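Local coordinates for Alpha/beta hydrolase family protein (Bacillus anthracis, PDB 3OOS) that probably catalyses hydrolysis of a substrate not yet identified, as a member of the alpha/beta-hydrolase fold family, at residues F225-K230 / D268-F273; N40-P45 / N261-E266; N44-H49 / Q272-T277; G94-S99 / K118-G123. All blocks are in the same frame, centred on the assembly; numbering follows the deposited sequence.

Overall arrangement
Interaction 4 lies within the central mixed sheet, pairing neighbouring strands 93-98 and 116-122, while interaction 1 joins the next strand, 224-229, to helix 267-276, its centre about 11 Å from that of interaction 4. Interactions 2 and 3 join the loop 40-49 to the C-terminal helices 262-265 and 267-276, their centres about 10 Å apart, and interactions 1 and 3 share helix 267-276. Along the chain this loop comes first, then the two strands, then strand 224-229, and last the short helix 262-265 with helix 267-276. Early and late parts of the chain thus close together beside the probable nucleophile elbow at the end of strand 93-98.

Interaction 1 (F225-K230 / D268-F273); sequences FIYCGK and DKFNQF
Y227 turns its ring toward helix 267-276 with CG lodged between its own backbone N and carbonyl carbon (chi1 75°), while F270 and F273 both swing CG opposite their backbone N and lean out from the helix to meet it. The three rings make an aromatic cluster in which Y227 plays two roles. It receives an edge from F270, in a T-shaped pair with planes at 81° and F270 CE1 standing 3.7 Å from Y227 CZ. Toward F273 the roles reverse: the edge of Y227 points at the F273 face in an offset edge-to-face pair, where Y227 CD2 comes within 3.6 Å of F273 CZ. Y227 CB lies over that same F273 ring. Farther back along the strand, F225 brings only its first carbon into play, CB lying 3.9 Å from F273 CZ, before its ring leads away toward T277. I120 of the adjacent strand 116-122 also touches F225, Y227 and F273. The one polar tip, Y227 OH, is satisfied beyond the cluster by a hydrogen bond to H98 ND1. The union of strand and antiparallel helix therefore rests on ring edges set against pi faces and on dispersion.

Interaction 2 (N40-P45 / N261-E266); sequences NTFANP and NPFVEE
The ring of F263 is sandwiched: F42 CB sits over the centre of one face, and N261 CA lies across the other, nearer the rim. The F42 methylene makes a CH-pi contact, 3.8 Å from CB to the F263 ring centroid and only 2° off the normal. Beyond it the F42 ring turns its edge to the same face in an offset edge-to-face pair, planes at 66°, with F42 CD1 3.7 Å from F263 CD2. The T41 carbonyl approaches the F263 ring obliquely, its O 3.5 Å from CD1, and T41 CB rests against V264 CG1. F263 reaches this slot with CG held between its backbone N and carbonyl carbon (chi1 40°).

Each backbone is braced from within. N40 OD1 accepts from F42 N and A43 N, an Asx turn extended to an Asx motif, and N261 N gives a bond of 2.7 Å to E265 OE2. One water donates to T41 O at 2.7 Å and, weakly, to F263 O, bridging the segments.

F42 also packs on residues of the probable nucleophile elbow, and F263 meets H98 edge-to-face. The arrangement suits an alpha/beta hydrolase, in which the loop after the last strand commonly brings the catalytic histidine to the active site; helix 262-265 follows directly on that loop here.

Interaction 3 (N44-H49 / Q272-T277); sequences NPFTDH and QFVNDT
Apolar contacts come first, and V274 is their hub. Its two methyls are forked toward the loop: with CG1 opposite the backbone N (chi1 172°), CG2 is left to point at the F46 ring. That methyl makes a CH-pi contact, 4.0 Å from V274 CG2 to the F46 ring centroid and 20° off the normal, displaced toward the CD1-CE1 side of the ring. The same CG2 brushes P45 CB. V274 CG1 also reaches F46 CD1, and besides this touches P45 O and lies at the edge of the H49 imidazole, near its plane, 3.8 Å from H49 CD2.

Polar atoms come close at H49 and N275, both partly exposed. The H49 ring lies with one face toward N275 CA, and the amide of N275 is turned 55° from the imidazole plane. N275 OD1 stands 3.4 Å from H49 CE1.

Hydrogen bonds work within each segment. T277 OG1 donates to V274 O over 2.6 Å, in the carbonyl plane and on a lone pair, and T277 N shares that acceptor. On the loop, T47 OG1 reaches N44 O, also at 2.6 Å and in the carbonyl plane, while T47 N joins the same oxygen. In this way both hydroxyls fold back on carbonyls three residues earlier, and T277 OG1 is further bonded to Y50 OH.

The chemistry implies a division of labour: V274 and the F46 face join helix 267-276 to the loop through dispersion, whereas hydrogen bonds stay within each segment, with N44 O and V274 O each taking two donors at a turn of the chain.

Interaction 4 (G94-S99 / K118-G123); sequences GFAGHS and KIIVGG. With SO4 (sulfate ion), chain B.
G94-S99 and K118-G123 are neighbouring parallel strands of a beta-alpha-beta unit, joined in the chain by helix 100-112, and the first of them ends in what is probably the nucleophile elbow of an alpha/beta hydrolase.

The tight part is the sheet itself. Its backbone bonds run alternately from one strand to the other, from F95 N to K118 O, I120 N to F95 O, G97 N to I120 O and G122 N to G97 O. They are close to straight, and that between I120 N and F95 O measures 2.8 Å. On the face shared with H98, A96 CB presses against I120 CB at 3.7 Å. The other face carries F95, I119 and V121, which pack on helix 100-112. At the end of the pairing G122 has no side chain, and the H98 ring lies obliquely beside its backbone, with ND1 3.6 Å from G122 C. Both imidazole nitrogens are satisfied elsewhere, ND1 by Y227 OH and NE2 by H260 O.

The more open side begins at S99, which is partly exposed. Its N is still held by G122 O, 2.7 Å away, but S99 takes a positive phi of 62° (psi -118°), a strained backbone consistent with a nucleophile elbow. The hydroxyl thus leaves the sheet for a pocket where a sulfate, probably from the crystallisation liquor, is also bound by H30, Y32 and A100 N. Extended away from the S99 backbone N, to which it is anti (chi1 -163°), S99 OG donates to sulfate O2 over 2.7 Å.

Interaction 1 (F225-K230 / D268-F273)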
loop_
_atom_site.group_PDB
_atom_site.type_symbol
_atom_site.label_atom_id
_atom_site.label_comp_id
_atom_site.label_asym_id
_atom_site.label_seq_id
_atom_site.Cartn_x
_atom_site.Cartn_y
_atom_site.Cartn_z
ATOM N N PHE A 225 -7.368 -3.983 10.995
ATOM C CA PHE A 225 -7.204 -2.624 11.488
ATOM C C PHE A 225 -7.227 -1.656 10.315
ATOM O O PHE A 225 -6.246 -1.523 9.582
ATOM C CB PHE A 225 -5.917 -2.512 12.320
ATOM C CG PHE A 225 -5.873 -3.463 13.488
ATOM C CD1 PHE A 225 -6.424 -3.107 14.716
ATOM C CD2 PHE A 225 -5.289 -4.722 13.357
ATOM C CE1 PHE A 225 -6.394 -3.994 15.800
ATOM C CE2 PHE A 225 -5.250 -5.611 14.433
ATOM C CZ PHE A 225 -5.805 -5.247 15.655
ATOM N N ILE A 226 -8.377 -1.013 10.137
ATOM C CA ILE A 226 -8.619 -0.127 9.000
ATOM C C ILE A 226 -8.375 1.312 9.435
ATOM O O ILE A 226 -8.741 1.696 10.538
ATOM C CB ILE A 226 -10.083 -0.272 8.469
ATOM C CG1 ILE A 226 -10.549 -1.742 8.453
ATOM C CG2 ILE A 226 -10.254 0.400 7.105
ATOM C CD1 ILE A 226 -9.644 -2.720 7.679
ATOM N N TYR A 227 -7.741 2.109 8.580
ATOM C CA TYR A 227 -7.539 3.527 8.884
ATOM C C TYR A 227 -7.589 4.347 7.602
ATOM O O TYR A 227 -7.412 3.812 6.505
ATOM C CB TYR A 227 -6.211 3.766 9.635
ATOM C CG TYR A 227 -4.992 3.673 8.739
ATOM C CD1 TYR A 227 -4.566 4.774 7.993
ATOM C CD2 TYR A 227 -4.278 2.479 8.623
ATOM C CE1 TYR A 227 -3.465 4.691 7.154
ATOM C CE2 TYR A 227 -3.165 2.388 7.791
ATOM C CZ TYR A 227 -2.769 3.498 7.059
ATOM O OH TYR A 227 -1.681 3.418 6.219
ATOM N N CYS A 228 -7.815 5.648 7.749
ATOM C CA CYS A 228 -7.848 6.555 6.610
ATOM C C CYS A 228 -7.758 7.992 7.089
ATOM O O CYS A 228 -8.269 8.331 8.160
ATOM C CB CYS A 228 -9.146 6.367 5.818
ATOM S SG CYS A 228 -9.170 7.136 4.179
ATOM N N GLY A 229 -7.102 8.827 6.290
ATOM C CA GLY A 229 -7.140 10.272 6.499
ATOM C C GLY A 229 -8.513 10.802 6.135
ATOM O O GLY A 229 -9.079 10.425 5.103
ATOM N N LYS A 230 -9.044 11.673 6.990
ATOM C CA LYS A 230 -10.355 12.285 6.772
ATOM C C LYS A 230 -10.441 12.945 5.397
ATOM O O LYS A 230 -11.480 12.879 4.725
ATOM C CB LYS A 230 -10.642 13.315 7.869
ATOM C CG LYS A 230 -11.955 14.070 7.708
ATOM C CD LYS A 230 -12.089 15.171 8.744
ATOM C CE LYS A 230 -13.451 15.824 8.665
ATOM N NZ LYS A 230 -13.721 16.686 9.847
ATOM N N ASP A 268 2.554 10.989 15.783
ATOM C CA ASP A 268 2.241 10.536 17.142
ATOM C C ASP A 268 1.004 9.648 17.181
ATOM O O ASP A 268 1.023 8.583 17.801
ATOM C CB ASP A 268 2.062 11.720 18.099
ATOM C CG ASP A 268 3.373 12.421 18.429
ATOM O OD1 ASP A 268 4.458 11.837 18.201
ATOM O OD2 ASP A 268 3.314 13.563 18.938
ATOM N N LYS A 269 -0.067 10.084 16.519
ATOM C CA LYS A 269 -1.296 9.294 16.474
ATOM C C LYS A 269 -1.102 7.985 15.701
ATOM O O LYS A 269 -1.650 6.949 16.089
ATOM C CB LYS A 269 -2.462 10.102 15.902
ATOM C CG LYS A 269 -3.798 9.370 15.964
ATOM C CD LYS A 269 -4.961 10.278 15.620
ATOM C CE LYS A 269 -6.244 9.475 15.480
ATOM N NZ LYS A 269 -7.456 10.349 15.528
ATOM N N PHE A 270 -0.319 8.026 14.625
ATOM C CA PHE A 270 -0.041 6.800 13.876
ATOM C C PHE A 270 0.769 5.802 14.705
ATOM O O PHE A 270 0.538 4.595 14.623
ATOM C CB PHE A 270 0.639 7.068 12.527
ATOM C CG PHE A 270 0.557 5.901 11.585
ATOM C CD1 PHE A 270 -0.579 5.706 10.804
ATOM C CD2 PHE A 270 1.596 4.976 11.502
ATOM C CE1 PHE A 270 -0.676 4.615 9.945
ATOM C CE2 PHE A 270 1.507 3.880 10.648
ATOM C CZ PHE A 270 0.373 3.703 9.864
ATOM N N ASN A 271 1.707 6.309 15.504
ATOM C CA ASN A 271 2.458 5.467 16.434
ATOM C C ASN A 271 1.541 4.782 17.441
ATOM O O ASN A 271 1.714 3.597 17.736
ATOM C CB ASN A 271 3.549 6.266 17.153
ATOM C CG ASN A 271 4.765 6.515 16.278
ATOM O OD1 ASN A 271 5.042 5.761 15.341
ATOM N ND2 ASN A 271 5.506 7.578 16.584
ATOM N N GLN A 272 0.556 5.526 17.949
ATOM C CA GLN A 272 -0.445 4.970 18.858
ATOM C C GLN A 272 -1.264 3.895 18.147
ATOM O O GLN A 272 -1.559 2.842 18.718
ATOM C CB GLN A 272 -1.355 6.073 19.406
ATOM C CG GLN A 272 -2.319 5.602 20.493
ATOM C CD GLN A 272 -1.611 4.882 21.624
ATOM O OE1 GLN A 272 -0.611 5.365 22.155
ATOM N NE2 GLN A 272 -2.125 3.716 21.997
ATOM N N PHE A 273 -1.623 4.167 16.890
ATOM C CA PHE A 273 -2.345 3.202 16.065
ATOM C C PHE A 273 -1.556 1.893 15.927
ATOM O O PHE A 273 -2.118 0.811 16.098
ATOM C CB PHE A 273 -2.673 3.789 14.686
ATOM C CG PHE A 273 -3.180 2.771 13.697
ATOM C CD1 PHE A 273 -4.492 2.302 13.762
ATOM C CD2 PHE A 273 -2.339 2.274 12.702
ATOM C CE1 PHE A 273 -4.961 1.352 12.846
ATOM C CE2 PHE A 273 -2.797 1.329 11.789
ATOM C CZ PHE A 273 -4.113 0.868 11.859
#

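Interaction 2 (N40-P45 / N261-E266)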
loop_
_atom_site.group_PDB
_atom_site.type_symbol
_atom_site.label_atom_id
_atom_site.label_comp_id
_atom_site.label_asym_id
_atom_site.label_seq_id
_atom_site.Cartn_x
_atom_site.Cartn_y
_atom_site.Cartn_z
ATOM N N ASN A 40 10.854 2.761 4.100
ATOM C CA ASN A 40 9.631 3.397 3.644
ATOM C C ASN A 40 8.879 4.008 4.822
ATOM O O ASN A 40 8.844 3.424 5.903
ATOM C CB ASN A 40 8.766 2.359 2.919
ATOM C CG ASN A 40 7.404 2.887 2.558
ATOM O OD1 ASN A 40 6.426 2.622 3.255
ATOM N ND2 ASN A 40 7.329 3.650 1.473
ATOM N N THR A 41 8.272 5.172 4.606
ATOM C CA THR A 41 7.666 5.940 5.701
ATOM C C THR A 41 6.355 5.353 6.238
ATOM O O THR A 41 5.966 5.647 7.368
ATOM C CB THR A 41 7.459 7.421 5.328
ATOM O OG1 THR A 41 6.754 7.506 4.088
ATOM C CG2 THR A 41 8.798 8.136 5.205
ATOM N N PHE A 42 5.680 4.533 5.433
ATOM C CA PHE A 42 4.533 3.763 5.915
ATOM C C PHE A 42 5.000 2.555 6.735
ATOM O O PHE A 42 4.446 2.270 7.801
ATOM C CB PHE A 42 3.625 3.336 4.753
ATOM C CG PHE A 42 2.642 2.254 5.107
ATOM C CD1 PHE A 42 1.574 2.509 5.964
ATOM C CD2 PHE A 42 2.779 0.977 4.567
ATOM C CE1 PHE A 42 0.667 1.501 6.290
ATOM C CE2 PHE A 42 1.879 -0.034 4.884
ATOM C CZ PHE A 42 0.817 0.228 5.747
ATOM N N ALA A 43 6.022 1.858 6.239
ATOM C CA ALA A 43 6.557 0.674 6.917
ATOM C C ALA A 43 7.277 1.005 8.223
ATOM O O ALA A 43 7.175 0.258 9.197
ATOM C CB ALA A 43 7.488 -0.109 5.978
ATOM N N ASN A 44 7.985 2.133 8.246
ATOM C CA ASN A 44 8.895 2.443 9.354
ATOM C C ASN A 44 8.273 2.485 10.756
ATOM O O ASN A 44 8.851 1.923 11.687
ATOM C CB ASN A 44 9.706 3.717 9.071
ATOM C CG ASN A 44 11.033 3.740 9.811
ATOM O OD1 ASN A 44 11.443 4.773 10.347
ATOM N ND2 ASN A 44 11.713 2.604 9.843
ATOM N N PRO A 45 7.093 3.129 10.922
ATOM C CA PRO A 45 6.506 3.146 12.268
ATOM C C PRO A 45 6.238 1.752 12.835
ATOM O O PRO A 45 6.292 1.558 14.050
ATOM C CB PRO A 45 5.187 3.901 12.065
ATOM C CG PRO A 45 5.461 4.797 10.914
ATOM C CD PRO A 45 6.333 3.989 9.994
ATOM N N ASN A 261 -1.604 10.512 3.676
ATOM C CA ASN A 261 -0.390 9.984 4.307
ATOM C C ASN A 261 -0.361 10.104 5.840
ATOM O O ASN A 261 0.561 10.716 6.386
ATOM C CB ASN A 261 0.847 10.691 3.732
ATOM C CG ASN A 261 1.061 10.417 2.251
ATOM O OD1 ASN A 261 1.876 9.569 1.878
ATOM N ND2 ASN A 261 0.343 11.145 1.401
ATOM N N PRO A 262 -1.351 9.511 6.550
ATOM C CA PRO A 262 -1.408 9.676 8.020
ATOM C C PRO A 262 -0.135 9.292 8.785
ATOM O O PRO A 262 0.163 9.899 9.819
ATOM C CB PRO A 262 -2.553 8.748 8.441
ATOM C CG PRO A 262 -3.368 8.558 7.220
ATOM C CD PRO A 262 -2.430 8.628 6.062
ATOM N N PHE A 263 0.598 8.302 8.275
ATOM C CA PHE A 263 1.837 7.812 8.899
ATOM C C PHE A 263 2.947 8.867 8.999
ATOM O O PHE A 263 3.848 8.734 9.830
ATOM C CB PHE A 263 2.339 6.559 8.166
ATOM C CG PHE A 263 2.190 6.637 6.675
ATOM C CD1 PHE A 263 3.190 7.213 5.892
ATOM C CD2 PHE A 263 1.036 6.160 6.055
ATOM C CE1 PHE A 263 3.047 7.302 4.509
ATOM C CE2 PHE A 263 0.882 6.245 4.678
ATOM C CZ PHE A 263 1.889 6.820 3.900
ATOM N N VAL A 264 2.882 9.904 8.158
ATOM C CA VAL A 264 3.775 11.066 8.298
ATOM C C VAL A 264 3.057 12.389 8.609
ATOM O O VAL A 264 3.692 13.351 9.055
ATOM C CB VAL A 264 4.722 11.257 7.078
ATOM C CG1 VAL A 264 5.791 10.181 7.060
ATOM C CG2 VAL A 264 3.945 11.288 5.760
ATOM N N GLU A 265 1.746 12.436 8.394
ATOM C CA GLU A 265 0.980 13.657 8.666
ATOM C C GLU A 265 0.600 13.782 10.140
ATOM O O GLU A 265 0.460 14.891 10.662
ATOM C CB GLU A 265 -0.272 13.727 7.792
ATOM C CG GLU A 265 0.021 13.815 6.305
ATOM C CD GLU A 265 -1.236 13.961 5.489
ATOM O OE1 GLU A 265 -1.795 15.073 5.450
ATOM O OE2 GLU A 265 -1.679 12.957 4.900
ATOM N N GLU A 266 0.419 12.638 10.795
ATOM C CA GLU A 266 0.072 12.582 12.216
ATOM C C GLU A 266 0.892 11.480 12.868
ATOM O O GLU A 266 0.364 10.429 13.240
ATOM C CB GLU A 266 -1.424 12.313 12.403
ATOM C CG GLU A 266 -2.327 13.442 11.928
ATOM C CD GLU A 266 -3.789 13.152 12.167
ATOM O OE1 GLU A 266 -4.192 13.034 13.343
ATOM O OE2 GLU A 266 -4.540 13.051 11.175
HETATM O O HOH W 1 6.889 7.502 9.112
#

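Interaction 3 (N44-H49 / Q272-T277)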
loop_
_atom_site.group_PDB
_atom_site.type_symbol
_atom_site.label_atom_id
_atom_site.label_comp_id
_atom_site.label_asym_id
_atom_site.label_seq_id
_atom_site.Cartn_x
_atom_site.Cartn_y
_atom_site.Cartn_z
ATOM N N ASN A 44 7.985 2.133 8.246
ATOM C CA ASN A 44 8.895 2.443 9.354
ATOM C C ASN A 44 8.273 2.485 10.756
ATOM O O ASN A 44 8.851 1.923 11.687
ATOM C CB ASN A 44 9.706 3.717 9.071
ATOM C CG ASN A 44 11.033 3.740 9.811
ATOM O OD1 ASN A 44 11.443 4.773 10.347
ATOM N ND2 ASN A 44 11.713 2.604 9.843
ATOM N N PRO A 45 7.093 3.129 10.922
ATOM C CA PRO A 45 6.506 3.146 12.268
ATOM C C PRO A 45 6.238 1.752 12.835
ATOM O O PRO A 45 6.292 1.558 14.050
ATOM C CB PRO A 45 5.187 3.901 12.065
ATOM C CG PRO A 45 5.461 4.797 10.914
ATOM C CD PRO A 45 6.333 3.989 9.994
ATOM N N PHE A 46 5.970 0.784 11.964
ATOM C CA PHE A 46 5.707 -0.579 12.415
ATOM C C PHE A 46 6.932 -1.263 13.024
ATOM O O PHE A 46 6.787 -2.173 13.841
ATOM C CB PHE A 46 5.106 -1.412 11.280
ATOM C CG PHE A 46 3.737 -0.960 10.879
ATOM C CD1 PHE A 46 2.618 -1.356 11.611
ATOM C CD2 PHE A 46 3.563 -0.114 9.788
ATOM C CE1 PHE A 46 1.343 -0.928 11.248
ATOM C CE2 PHE A 46 2.292 0.327 9.423
ATOM C CZ PHE A 46 1.180 -0.083 10.155
ATOM N N THR A 47 8.125 -0.801 12.649
ATOM C CA THR A 47 9.379 -1.392 13.139
ATOM C C THR A 47 9.618 -1.167 14.634
ATOM O O THR A 47 10.485 -1.813 15.224
ATOM C CB THR A 47 10.619 -0.894 12.352
ATOM O OG1 THR A 47 10.851 0.493 12.633
ATOM C CG2 THR A 47 10.423 -1.093 10.857
ATOM N N ASP A 48 8.851 -0.260 15.237
ATOM C CA ASP A 48 8.892 -0.057 16.685
ATOM C C ASP A 48 8.298 -1.242 17.460
ATOM O O ASP A 48 8.589 -1.411 18.645
ATOM C CB ASP A 48 8.165 1.241 17.081
ATOM C CG ASP A 48 8.945 2.503 16.710
ATOM O OD1 ASP A 48 10.162 2.423 16.434
ATOM O OD2 ASP A 48 8.334 3.596 16.711
ATOM N N HIS A 49 7.475 -2.056 16.793
ATOM C CA HIS A 49 6.741 -3.137 17.473
ATOM C C HIS A 49 6.712 -4.473 16.730
ATOM O O HIS A 49 6.311 -5.495 17.297
ATOM C CB HIS A 49 5.309 -2.694 17.785
ATOM C CG HIS A 49 5.232 -1.507 18.692
ATOM N ND1 HIS A 49 5.525 -1.578 20.038
ATOM C CD2 HIS A 49 4.914 -0.215 18.444
ATOM C CE1 HIS A 49 5.378 -0.384 20.581
ATOM N NE2 HIS A 49 5.008 0.462 19.636
ATOM N N GLN A 272 0.556 5.526 17.949
ATOM C CA GLN A 272 -0.445 4.970 18.858
ATOM C C GLN A 272 -1.264 3.895 18.147
ATOM O O GLN A 272 -1.559 2.842 18.718
ATOM C CB GLN A 272 -1.355 6.073 19.406
ATOM C CG GLN A 272 -2.319 5.602 20.493
ATOM C CD GLN A 272 -1.611 4.882 21.624
ATOM O OE1 GLN A 272 -0.611 5.365 22.155
ATOM N NE2 GLN A 272 -2.125 3.716 21.997
ATOM N N PHE A 273 -1.623 4.167 16.890
ATOM C CA PHE A 273 -2.345 3.202 16.065
ATOM C C PHE A 273 -1.556 1.893 15.927
ATOM O O PHE A 273 -2.118 0.811 16.098
ATOM C CB PHE A 273 -2.673 3.789 14.686
ATOM C CG PHE A 273 -3.180 2.771 13.697
ATOM C CD1 PHE A 273 -4.492 2.302 13.762
ATOM C CD2 PHE A 273 -2.339 2.274 12.702
ATOM C CE1 PHE A 273 -4.961 1.352 12.846
ATOM C CE2 PHE A 273 -2.797 1.329 11.789
ATOM C CZ PHE A 273 -4.113 0.868 11.859
ATOM N N VAL A 274 -0.261 1.998 15.628
ATOM C CA VAL A 274 0.606 0.817 15.506
ATOM C C VAL A 274 0.585 -0.007 16.797
ATOM O O VAL A 274 0.373 -1.222 16.771
ATOM C CB VAL A 274 2.066 1.200 15.134
ATOM C CG1 VAL A 274 2.984 -0.017 15.194
ATOM C CG2 VAL A 274 2.117 1.834 13.742
ATOM N N ASN A 275 0.789 0.667 17.927
ATOM C CA ASN A 275 0.739 0.004 19.226
ATOM C C ASN A 275 -0.591 -0.717 19.466
ATOM O O ASN A 275 -0.618 -1.815 20.034
ATOM C CB ASN A 275 1.010 1.010 20.348
ATOM C CG ASN A 275 1.244 0.336 21.681
ATOM O OD1 ASN A 275 2.243 -0.354 21.872
ATOM N ND2 ASN A 275 0.318 0.529 22.610
ATOM N N ASP A 276 -1.682 -0.108 19.007
ATOM C CA ASP A 276 -3.025 -0.656 19.207
ATOM C C ASP A 276 -3.352 -1.870 18.324
ATOM O O ASP A 276 -4.359 -2.549 18.548
ATOM C CB ASP A 276 -4.088 0.440 19.046
ATOM C CG ASP A 276 -4.071 1.456 20.187
ATOM O OD1 ASP A 276 -3.431 1.205 21.231
ATOM O OD2 ASP A 276 -4.704 2.520 20.037
ATOM N N THR A 277 -2.505 -2.143 17.331
ATOM C CA THR A 277 -2.668 -3.334 16.490
ATOM C C THR A 277 -2.082 -4.598 17.128
ATOM O O THR A 277 -2.293 -5.701 16.620
ATOM C CB THR A 277 -2.034 -3.168 15.082
ATOM O OG1 THR A 277 -0.606 -3.088 15.191
ATOM C CG2 THR A 277 -2.578 -1.938 14.367
#

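Interaction 4 (G94-S99 / K118-G123)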
loop_
_atom_site.group_PDB
_atom_site.type_symbol
_atom_site.label_atom_id
_atom_site.label_comp_id
_atom_site.label_asym_id
_atom_site.label_seq_id
_atom_site.Cartn_x
_atom_site.Cartn_y
_atom_site.Cartn_z
ATOM N N GLY A 94 1.520 -10.891 9.935
ATOM C CA GLY A 94 0.582 -9.816 9.638
ATOM C C GLY A 94 0.861 -9.275 8.249
ATOM O O GLY A 94 1.949 -9.476 7.703
ATOM N N PHE A 95 -0.130 -8.613 7.665
ATOM C CA PHE A 95 0.101 -7.867 6.438
ATOM C C PHE A 95 -0.442 -6.455 6.565
ATOM O O PHE A 95 -1.587 -6.260 6.962
ATOM C CB PHE A 95 -0.507 -8.550 5.206
ATOM C CG PHE A 95 -0.161 -7.849 3.918
ATOM C CD1 PHE A 95 0.976 -8.205 3.204
ATOM C CD2 PHE A 95 -0.935 -6.786 3.457
ATOM C CE1 PHE A 95 1.317 -7.537 2.022
ATOM C CE2 PHE A 95 -0.601 -6.108 2.280
ATOM C CZ PHE A 95 0.527 -6.486 1.563
ATOM N N ALA A 96 0.391 -5.482 6.209
ATOM C CA ALA A 96 0.008 -4.079 6.235
ATOM C C ALA A 96 0.231 -3.439 4.870
ATOM O O ALA A 96 1.295 -3.588 4.263
ATOM C CB ALA A 96 0.792 -3.332 7.313
ATOM N N GLY A 97 -0.784 -2.729 4.393
ATOM C CA GLY A 97 -0.700 -2.041 3.110
ATOM C C GLY A 97 -1.490 -0.749 3.103
ATOM O O GLY A 97 -2.506 -0.621 3.798
ATOM N N HIS A 98 -1.018 0.202 2.302
ATOM C CA HIS A 98 -1.650 1.512 2.169
ATOM C C HIS A 98 -2.075 1.772 0.729
ATOM O O HIS A 98 -1.310 1.523 -0.210
ATOM C CB HIS A 98 -0.697 2.613 2.641
ATOM C CG HIS A 98 -1.319 3.973 2.658
ATOM N ND1 HIS A 98 -2.226 4.360 3.621
ATOM C CD2 HIS A 98 -1.182 5.030 1.823
ATOM C CE1 HIS A 98 -2.618 5.599 3.381
ATOM N NE2 HIS A 98 -2.001 6.028 2.294
ATOM N N SER A 99 -3.299 2.277 0.579
ATOM C CA SER A 99 -3.889 2.639 -0.718
ATOM C C SER A 99 -4.010 1.397 -1.602
ATOM O O SER A 99 -4.707 0.459 -1.218
ATOM C CB SER A 99 -3.127 3.797 -1.371
ATOM O OG SER A 99 -3.903 4.395 -2.394
ATOM N N LYS A 118 -3.249 -10.823 11.210
ATOM C CA LYS A 118 -4.023 -9.586 11.110
ATOM C C LYS A 118 -3.765 -8.925 9.760
ATOM O O LYS A 118 -2.779 -9.237 9.086
ATOM C CB LYS A 118 -3.617 -8.599 12.216
ATOM C CG LYS A 118 -2.197 -8.020 12.063
ATOM C CD LYS A 118 -1.687 -7.400 13.354
ATOM C CE LYS A 118 -1.160 -8.464 14.308
ATOM N NZ LYS A 118 -0.871 -7.931 15.666
ATOM N N ILE A 119 -4.651 -8.007 9.381
ATOM C CA ILE A 119 -4.358 -7.063 8.302
ATOM C C ILE A 119 -4.474 -5.630 8.807
ATOM O O ILE A 119 -5.296 -5.328 9.683
ATOM C CB ILE A 119 -5.242 -7.265 7.036
ATOM C CG1 ILE A 119 -6.737 -7.261 7.392
ATOM C CG2 ILE A 119 -4.820 -8.537 6.293
ATOM C CD1 ILE A 119 -7.676 -7.305 6.186
ATOM N N ILE A 120 -3.607 -4.770 8.280
ATOM C CA ILE A 120 -3.694 -3.329 8.482
ATOM C C ILE A 120 -3.938 -2.738 7.102
ATOM O O ILE A 120 -3.195 -3.023 6.161
ATOM C CB ILE A 120 -2.418 -2.748 9.139
ATOM C CG1 ILE A 120 -2.369 -3.117 10.626
ATOM C CG2 ILE A 120 -2.377 -1.226 9.019
ATOM C CD1 ILE A 120 -1.496 -4.275 10.959
ATOM N N VAL A 121 -4.999 -1.944 6.983
ATOM C CA VAL A 121 -5.494 -1.497 5.681
ATOM C C VAL A 121 -5.742 0.006 5.695
ATOM O O VAL A 121 -6.681 0.484 6.334
ATOM C CB VAL A 121 -6.812 -2.230 5.297
ATOM C CG1 VAL A 121 -7.239 -1.867 3.876
ATOM C CG2 VAL A 121 -6.664 -3.749 5.440
ATOM N N GLY A 122 -4.898 0.750 4.984
ATOM C CA GLY A 122 -4.998 2.208 4.962
ATOM C C GLY A 122 -5.460 2.779 3.641
ATOM O O GLY A 122 -5.050 2.307 2.579
ATOM N N GLY A 123 -6.329 3.789 3.713
ATOM C CA GLY A 123 -6.762 4.553 2.538
ATOM C C GLY A 123 -7.161 3.723 1.331
ATOM O O GLY A 123 -6.825 4.067 0.196
HETATM S S SO4 B . -1.130 4.642 -4.458
HETATM O O1 SO4 B . -1.242 4.808 -5.904
HETATM O O2 SO4 B . -1.955 5.642 -3.795
HETATM O O3 SO4 B . -1.558 3.297 -4.095
HETATM O O4 SO4 B . 0.267 4.824 -4.066
#